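Local coordinates for BH2621 protein (Bacillus halodurans, PDB 2QML) that is probably a GNAT-family N-acyltransferase that may transfer fatty acyl groups onto a lysine amino group in siderophore biosynthesis, at residues P81-K91 and E103-P114; D6-F14 and K21-M29. All coordinates share one frame; numbering follows the deposited sequence.

Contact 1 of 2, residues P81-K91 and E103-P114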
# COMPACT_ATOMS: atom_id res chain seq x y z
N PRO A 81 3.72 0.25 -15.31
CA PRO A 81 3.87 0.62 -13.90
C PRO A 81 2.89 1.75 -13.58
O PRO A 81 2.79 2.72 -14.34
CB PRO A 81 5.29 1.11 -13.81
CG PRO A 81 5.64 1.50 -15.24
CD PRO A 81 4.81 0.74 -16.16
N MSE A 82 2.13 1.63 -12.51
CA MSE A 82 1.11 2.65 -12.22
C MSE A 82 0.75 2.82 -10.73
O MSE A 82 -0.15 3.56 -10.38
CB MSE A 82 -0.14 2.36 -13.08
CG MSE A 82 -0.61 0.90 -13.14
SE MSE A 82 -1.00 0.06 -11.43
CE MSE A 82 -2.64 1.08 -11.03
N SER A 83 1.53 2.20 -9.85
CA SER A 83 1.29 2.27 -8.43
C SER A 83 2.58 2.09 -7.63
O SER A 83 3.54 1.44 -8.05
CB SER A 83 0.21 1.25 -8.03
OG SER A 83 0.62 -0.06 -8.32
N TYR A 84 2.60 2.71 -6.47
CA TYR A 84 3.74 2.72 -5.57
C TYR A 84 3.23 2.23 -4.21
O TYR A 84 2.16 2.63 -3.76
CB TYR A 84 4.42 4.10 -5.54
CG TYR A 84 5.44 4.32 -4.44
CD1 TYR A 84 6.78 3.90 -4.58
CD2 TYR A 84 5.09 4.96 -3.27
CE1 TYR A 84 7.72 4.12 -3.58
CE2 TYR A 84 6.03 5.20 -2.30
CZ TYR A 84 7.33 4.75 -2.45
OH TYR A 84 8.25 4.97 -1.47
N TRP A 85 4.08 1.44 -3.57
CA TRP A 85 3.73 0.74 -2.36
C TRP A 85 4.89 0.75 -1.37
O TRP A 85 6.07 0.56 -1.75
CB TRP A 85 3.34 -0.74 -2.67
CG TRP A 85 2.35 -0.87 -3.76
CD1 TRP A 85 2.57 -0.70 -5.11
CD2 TRP A 85 0.95 -1.10 -3.61
NE1 TRP A 85 1.45 -0.85 -5.77
CE2 TRP A 85 0.40 -1.06 -4.91
CE3 TRP A 85 0.11 -1.33 -2.52
CZ2 TRP A 85 -0.96 -1.26 -5.16
CZ3 TRP A 85 -1.23 -1.57 -2.76
CH2 TRP A 85 -1.74 -1.52 -4.07
N GLU A 86 4.58 1.01 -0.11
CA GLU A 86 5.54 0.84 0.97
C GLU A 86 4.91 -0.21 1.90
O GLU A 86 3.91 0.00 2.53
CB GLU A 86 5.84 2.15 1.68
CG GLU A 86 6.49 3.17 0.80
CD GLU A 86 6.66 4.54 1.45
OE1 GLU A 86 6.18 4.74 2.60
OE2 GLU A 86 7.28 5.42 0.79
N SER A 87 5.56 -1.34 1.98
CA SER A 87 5.23 -2.46 2.88
C SER A 87 6.18 -2.41 4.10
O SER A 87 7.41 -2.41 3.94
CB SER A 87 5.34 -3.76 2.12
OG SER A 87 5.19 -4.85 2.97
N TYR A 88 5.66 -2.40 5.33
CA TYR A 88 6.52 -2.23 6.50
C TYR A 88 6.10 -3.05 7.71
O TYR A 88 4.98 -3.55 7.76
CB TYR A 88 6.61 -0.73 6.85
CG TYR A 88 5.29 -0.11 7.27
CD1 TYR A 88 4.92 -0.10 8.60
CD2 TYR A 88 4.43 0.51 6.34
CE1 TYR A 88 3.69 0.45 9.00
CE2 TYR A 88 3.20 1.07 6.76
CZ TYR A 88 2.88 1.04 8.08
OH TYR A 88 1.68 1.59 8.54
N TRP A 89 7.06 -3.23 8.63
CA TRP A 89 6.83 -3.84 9.92
C TRP A 89 6.38 -2.77 10.89
O TRP A 89 7.02 -1.72 11.05
CB TRP A 89 8.10 -4.48 10.48
CG TRP A 89 8.61 -5.63 9.66
CD1 TRP A 89 9.72 -5.63 8.84
CD2 TRP A 89 8.04 -6.95 9.55
NE1 TRP A 89 9.88 -6.87 8.28
CE2 TRP A 89 8.87 -7.69 8.69
CE3 TRP A 89 6.94 -7.59 10.13
CZ2 TRP A 89 8.60 -9.01 8.36
CZ3 TRP A 89 6.68 -8.89 9.82
CH2 TRP A 89 7.52 -9.60 8.95
N VAL A 90 5.24 -3.03 11.54
CA VAL A 90 4.70 -2.06 12.49
C VAL A 90 5.72 -1.77 13.60
O VAL A 90 5.90 -0.60 13.96
CB VAL A 90 3.37 -2.53 13.11
CG1 VAL A 90 3.00 -1.67 14.36
CG2 VAL A 90 2.25 -2.50 12.07
N LYS A 91 6.41 -2.81 14.10
CA LYS A 91 7.29 -2.67 15.25
C LYS A 91 8.32 -1.56 15.08
O LYS A 91 8.66 -0.90 16.04
CB LYS A 91 7.99 -4.01 15.55
CG LYS A 91 8.82 -4.02 16.85
CD LYS A 91 9.56 -5.36 16.97
CE LYS A 91 10.44 -5.41 18.22
NZ LYS A 91 11.10 -6.74 18.30
N GLU A 103 4.09 -8.30 17.58
CA GLU A 103 5.44 -8.35 17.03
C GLU A 103 5.56 -8.39 15.51
O GLU A 103 6.39 -7.72 14.93
CB GLU A 103 6.12 -9.60 17.63
CG GLU A 103 7.55 -9.89 17.21
CD GLU A 103 8.59 -9.08 17.96
OE1 GLU A 103 8.22 -8.25 18.83
OE2 GLU A 103 9.79 -9.29 17.67
N HIS A 104 4.70 -9.17 14.87
CA HIS A 104 4.77 -9.38 13.41
C HIS A 104 3.69 -8.66 12.63
O HIS A 104 3.49 -8.93 11.47
CB HIS A 104 4.73 -10.87 13.10
CG HIS A 104 5.90 -11.59 13.66
ND1 HIS A 104 5.86 -12.23 14.88
CD2 HIS A 104 7.17 -11.70 13.21
CE1 HIS A 104 7.05 -12.74 15.14
NE2 HIS A 104 7.86 -12.43 14.14
N ASP A 105 3.02 -7.69 13.25
CA ASP A 105 2.05 -6.91 12.52
C ASP A 105 2.76 -6.16 11.40
O ASP A 105 3.88 -5.69 11.58
CB ASP A 105 1.36 -5.88 13.43
CG ASP A 105 0.38 -6.49 14.43
OD1 ASP A 105 0.09 -7.69 14.38
OD2 ASP A 105 -0.17 -5.66 15.21
N GLN A 106 2.08 -5.98 10.28
CA GLN A 106 2.60 -5.26 9.16
C GLN A 106 1.66 -4.11 8.81
O GLN A 106 0.50 -4.06 9.25
CB GLN A 106 2.78 -6.19 7.93
CG GLN A 106 3.76 -7.34 8.11
CD GLN A 106 3.82 -8.15 6.86
OE1 GLN A 106 3.80 -7.59 5.79
NE2 GLN A 106 3.92 -9.45 6.97
N GLY A 107 2.18 -3.19 8.02
CA GLY A 107 1.44 -2.07 7.48
C GLY A 107 1.65 -1.84 6.02
O GLY A 107 2.54 -2.45 5.41
N ILE A 108 0.80 -1.00 5.43
CA ILE A 108 0.86 -0.71 4.02
C ILE A 108 0.56 0.75 3.72
O ILE A 108 -0.33 1.37 4.34
CB ILE A 108 -0.09 -1.63 3.21
CG1 ILE A 108 0.22 -1.54 1.69
CG2 ILE A 108 -1.59 -1.40 3.58
CD1 ILE A 108 1.61 -2.11 1.29
N HIS A 109 1.39 1.33 2.86
CA HIS A 109 1.14 2.64 2.29
C HIS A 109 1.03 2.42 0.78
O HIS A 109 1.73 1.55 0.24
CB HIS A 109 2.21 3.67 2.56
CG HIS A 109 2.49 3.93 4.00
ND1 HIS A 109 1.56 4.52 4.84
CD2 HIS A 109 3.63 3.84 4.71
CE1 HIS A 109 2.11 4.70 6.03
NE2 HIS A 109 3.34 4.22 6.00
N LEU A 110 0.19 3.19 0.09
CA LEU A 110 0.02 3.01 -1.36
C LEU A 110 -0.48 4.24 -2.07
O LEU A 110 -1.03 5.16 -1.45
CB LEU A 110 -0.97 1.86 -1.60
CG LEU A 110 -2.44 2.05 -1.19
CD1 LEU A 110 -3.27 2.72 -2.34
CD2 LEU A 110 -3.16 0.79 -0.74
N LEU A 111 -0.26 4.27 -3.38
CA LEU A 111 -0.80 5.29 -4.27
C LEU A 111 -0.86 4.73 -5.68
O LEU A 111 -0.01 3.88 -6.04
CB LEU A 111 0.05 6.56 -4.23
CG LEU A 111 1.46 6.56 -4.83
CD1 LEU A 111 1.53 6.83 -6.37
CD2 LEU A 111 2.33 7.59 -4.11
N ILE A 112 -1.84 5.21 -6.45
CA ILE A 112 -1.93 5.05 -7.88
C ILE A 112 -1.40 6.36 -8.45
O ILE A 112 -1.88 7.44 -8.11
CB ILE A 112 -3.33 4.68 -8.39
CG1 ILE A 112 -3.67 3.22 -8.00
CG2 ILE A 112 -3.39 4.81 -9.89
CD1 ILE A 112 -5.09 2.73 -8.42
N GLY A 113 -0.40 6.27 -9.31
CA GLY A 113 0.27 7.45 -9.88
C GLY A 113 -0.43 8.07 -11.09
O GLY A 113 -1.02 9.14 -10.98
N PRO A 114 -0.36 7.40 -12.24
CA PRO A 114 -0.97 7.97 -13.45
C PRO A 114 -2.48 8.05 -13.38
O PRO A 114 -3.18 7.10 -12.96
CB PRO A 114 -0.54 6.99 -14.56
CG PRO A 114 0.51 6.20 -13.98
CD PRO A 114 0.31 6.12 -12.50
O HOH W 1 -0.23 2.15 6.88
O HOH W 2 5.93 -5.54 13.27

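Contact 2 of 2, residues D6-F14 and K21-M29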
# COMPACT_ATOMS: atom_id res chain seq x y z
N ASP A 6 14.48 -9.72 4.99
CA ASP A 6 13.15 -9.47 5.60
C ASP A 6 12.21 -8.76 4.62
O ASP A 6 11.09 -8.39 5.02
CB ASP A 6 13.28 -8.59 6.85
N LYS A 7 12.65 -8.56 3.37
CA LYS A 7 11.90 -7.75 2.40
C LYS A 7 10.78 -8.50 1.73
O LYS A 7 10.87 -9.70 1.52
CB LYS A 7 12.82 -7.19 1.31
CG LYS A 7 14.00 -6.36 1.82
CD LYS A 7 13.70 -4.88 2.05
CE LYS A 7 14.83 -4.17 2.81
NZ LYS A 7 15.04 -2.71 2.45
N LEU A 8 9.73 -7.79 1.38
CA LEU A 8 8.62 -8.38 0.68
C LEU A 8 9.10 -8.75 -0.72
O LEU A 8 9.64 -7.93 -1.44
CB LEU A 8 7.46 -7.40 0.61
CG LEU A 8 6.16 -7.90 -0.06
CD1 LEU A 8 5.58 -9.16 0.71
CD2 LEU A 8 5.08 -6.85 -0.16
N ALA A 9 8.92 -10.00 -1.12
CA ALA A 9 9.41 -10.42 -2.42
C ALA A 9 8.58 -9.93 -3.60
O ALA A 9 7.35 -9.83 -3.51
CB ALA A 9 9.44 -11.97 -2.48
N PRO A 10 9.24 -9.75 -4.75
CA PRO A 10 8.48 -9.46 -5.97
C PRO A 10 7.61 -10.65 -6.38
O PRO A 10 7.92 -11.81 -6.03
CB PRO A 10 9.59 -9.22 -7.02
CG PRO A 10 10.67 -10.05 -6.57
CD PRO A 10 10.66 -9.91 -5.06
N PHE A 11 6.53 -10.33 -7.09
CA PHE A 11 5.59 -11.36 -7.50
C PHE A 11 4.81 -10.93 -8.72
O PHE A 11 4.75 -9.76 -9.05
CB PHE A 11 4.65 -11.75 -6.34
CG PHE A 11 3.79 -10.64 -5.84
CD1 PHE A 11 4.22 -9.79 -4.84
CD2 PHE A 11 2.52 -10.44 -6.39
CE1 PHE A 11 3.36 -8.75 -4.37
CE2 PHE A 11 1.70 -9.41 -5.93
CZ PHE A 11 2.11 -8.60 -4.96
N GLU A 12 4.27 -11.91 -9.41
CA GLU A 12 3.41 -11.69 -10.57
C GLU A 12 2.24 -12.67 -10.50
O GLU A 12 2.43 -13.89 -10.36
CB GLU A 12 4.16 -11.79 -11.88
CG GLU A 12 3.21 -11.71 -13.09
CD GLU A 12 3.87 -11.84 -14.42
OE1 GLU A 12 5.12 -11.87 -14.49
OE2 GLU A 12 3.10 -12.00 -15.41
N VAL A 13 1.03 -12.15 -10.62
CA VAL A 13 -0.18 -12.98 -10.60
C VAL A 13 -1.12 -12.57 -11.71
O VAL A 13 -1.08 -11.45 -12.22
CB VAL A 13 -0.93 -12.93 -9.25
CG1 VAL A 13 0.00 -13.42 -8.11
CG2 VAL A 13 -1.51 -11.49 -8.96
N PHE A 14 -1.96 -13.51 -12.12
CA PHE A 14 -3.05 -13.20 -13.01
C PHE A 14 -4.26 -12.90 -12.14
O PHE A 14 -4.45 -13.54 -11.10
CB PHE A 14 -3.39 -14.36 -13.91
CG PHE A 14 -4.39 -14.01 -14.96
CD1 PHE A 14 -4.04 -13.19 -16.01
CD2 PHE A 14 -5.66 -14.52 -14.92
CE1 PHE A 14 -4.94 -12.88 -16.97
CE2 PHE A 14 -6.59 -14.24 -15.91
CZ PHE A 14 -6.22 -13.40 -16.94
N LYS A 21 -2.74 -9.08 -15.86
CA LYS A 21 -1.51 -9.53 -15.21
C LYS A 21 -1.12 -8.44 -14.23
O LYS A 21 -1.00 -7.28 -14.63
CB LYS A 21 -0.44 -9.73 -16.29
CG LYS A 21 0.97 -9.86 -15.87
CD LYS A 21 1.92 -9.79 -17.12
CE LYS A 21 1.37 -10.60 -18.30
NZ LYS A 21 2.41 -10.77 -19.41
N LEU A 22 -0.96 -8.80 -12.96
CA LEU A 22 -0.51 -7.89 -11.92
C LEU A 22 0.91 -8.26 -11.57
O LEU A 22 1.21 -9.41 -11.28
CB LEU A 22 -1.36 -8.02 -10.67
CG LEU A 22 -2.88 -8.02 -10.85
CD1 LEU A 22 -3.53 -8.04 -9.47
CD2 LEU A 22 -3.33 -6.86 -11.71
N SER A 23 1.79 -7.29 -11.61
CA SER A 23 3.16 -7.59 -11.21
C SER A 23 3.75 -6.48 -10.35
O SER A 23 3.54 -5.28 -10.55
CB SER A 23 4.05 -7.90 -12.37
OG SER A 23 4.04 -6.91 -13.32
N PHE A 24 4.46 -6.95 -9.34
CA PHE A 24 5.07 -6.09 -8.32
C PHE A 24 6.56 -6.35 -8.24
O PHE A 24 7.00 -7.50 -8.10
CB PHE A 24 4.46 -6.38 -6.97
CG PHE A 24 3.07 -5.87 -6.77
CD1 PHE A 24 2.00 -6.53 -7.35
CD2 PHE A 24 2.82 -4.80 -5.95
CE1 PHE A 24 0.67 -6.09 -7.14
CE2 PHE A 24 1.49 -4.34 -5.74
CZ PHE A 24 0.45 -4.97 -6.35
N ARG A 25 7.35 -5.29 -8.32
CA ARG A 25 8.79 -5.39 -8.27
C ARG A 25 9.33 -4.39 -7.29
O ARG A 25 8.70 -3.40 -6.99
CB ARG A 25 9.40 -5.13 -9.65
CG ARG A 25 9.16 -3.75 -10.27
CD ARG A 25 10.04 -3.48 -11.44
NE ARG A 25 9.80 -2.17 -12.05
CZ ARG A 25 10.33 -1.04 -11.61
NH1 ARG A 25 11.04 -1.04 -10.51
NH2 ARG A 25 10.08 0.11 -12.22
N HIS A 26 10.55 -4.64 -6.85
CA HIS A 26 11.26 -3.71 -5.99
C HIS A 26 11.57 -2.45 -6.75
O HIS A 26 11.94 -2.45 -7.93
CB HIS A 26 12.56 -4.30 -5.42
CG HIS A 26 12.35 -5.35 -4.39
ND1 HIS A 26 13.36 -6.17 -3.96
CD2 HIS A 26 11.22 -5.83 -3.81
CE1 HIS A 26 12.90 -7.03 -3.07
NE2 HIS A 26 11.60 -6.84 -2.94
N VAL A 27 11.34 -1.33 -6.06
CA VAL A 27 11.77 -0.06 -6.58
C VAL A 27 13.34 -0.01 -6.61
O VAL A 27 14.04 -0.61 -5.77
CB VAL A 27 11.20 1.07 -5.71
CG1 VAL A 27 11.91 2.41 -5.98
CG2 VAL A 27 9.65 1.17 -5.84
N THR A 28 13.88 0.72 -7.58
CA THR A 28 15.28 1.02 -7.69
C THR A 28 15.46 2.50 -7.95
O THR A 28 14.52 3.19 -8.25
CB THR A 28 16.02 0.22 -8.83
OG1 THR A 28 15.70 0.78 -10.10
CG2 THR A 28 15.62 -1.23 -8.78
N MSE A 29 16.70 2.98 -7.91
CA MSE A 29 16.99 4.40 -8.19
C MSE A 29 16.69 4.79 -9.62
O MSE A 29 16.51 5.99 -9.90
CB MSE A 29 18.44 4.77 -7.80
CG MSE A 29 18.69 4.78 -6.30
SE MSE A 29 17.60 6.08 -5.35
CE MSE A 29 18.33 7.74 -6.11

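Contact 1 of 2, residues P81-K91 and E103-P114
Tyr88 and Gly107 face each other as a hydrogen-bonded pair of two antiparallel strands, 81-89 and 106-112, in the middle of the GNAT sheet. From CB, the tyrosine's CG stands over its own backbone, astride N and C (chi1 64°), which swings the ring across to the neighbouring strand. CD2 passes 3.6 Å from Gly107 O, and CE1 and CZ lie over Gly107 CA, which sits 3.7 Å from the ring centroid in a CH-pi contact. CE2 reaches His109 NE2 at 3.2 Å; the two rings are nearly parallel, planes at 25°, but offset so far that little of one lies over the other. At the tip, OH gives its proton to a water at 2.6 Å, and that water donates in turn to Ile108 O.

Among the residues on the other face, Trp85 takes Leu110 CB over its six-membered ring, while its NE1 donates in the ring plane to Ser83 OG at 2.8 Å. Helix 123-135 packs against this tryptophan, and its Lys134 bonds Ser87 OG and Gln106 OE1, while Gln106 NE2 bonds Thr140 OG1. Beyond the strands, at the surface, Lys91 NZ forms a salt bridge with Glu103 OE2 (2.9 Å). A backbone ladder thus locks this central pair: one water serves the hydroxyl of buried Tyr88, and the Trp85 face ties the strands to helix 123-135.

Contact 2 of 2, residues D6-F14 and K21-M29
With CG flanked by both backbone neighbours of CA (chi1 62°), the Phe11 ring leans over its partner strand, where Phe24 has turned its own CG away from the carbonyl carbon (chi1 -74°). The two side chains run alongside one another with ring planes at 19°, displaced along one another rather than fully stacked, and Phe24 CB lies over the Phe11 face, 3.9 Å from the ring centroid. Beneath them the backbones of this beta hairpin pair antiparallel: Phe24 N donates to Phe11 O at 2.8 Å, and Val13 exchanges two bonds with Leu22. Val13 CG2 meets Leu22 CB at 3.9 Å on the same face as the phenylalanines.

Beyond the ladder, His26 extends the grip into the N-terminal segment. Its NE2 donates within the ring plane to Leu8 O at 2.7 Å, and Pro10 CD approaches the imidazole off-centre. On the opposite face, Glu12 OE2 lies against the aliphatic chain of Lys21 but stays 4.2 Å from NZ, so these opposite charges are neighbours at the surface without a salt bridge. This hairpin at the sheet edge is held by its backbone bonds and by Phe24 CB over the Phe11 ring, with the histidine bond tying down the chain before the first strand.

Both contacts are antiparallel pairings in one mixed sheet, but they occupy different places in it. Contact 1 is buried, near the centre of the chain; contact 2 lies at the surface and includes the outermost strand 11-15. Strand 70-77 stands between them, bonded to strand 20-26 on one side and strand 80-89 on the other. They still touch beside helix 123-135, where Phe24 meets Trp85 with ring planes at about 60° and Leu8 packs on Ser87. Inside, water and helix residues serve the polar groups of contact 1, and its salt bridge lies at the exposed end past the strands, whereas contact 2 has aromatics facing the helix and loosely associated charges on its other face.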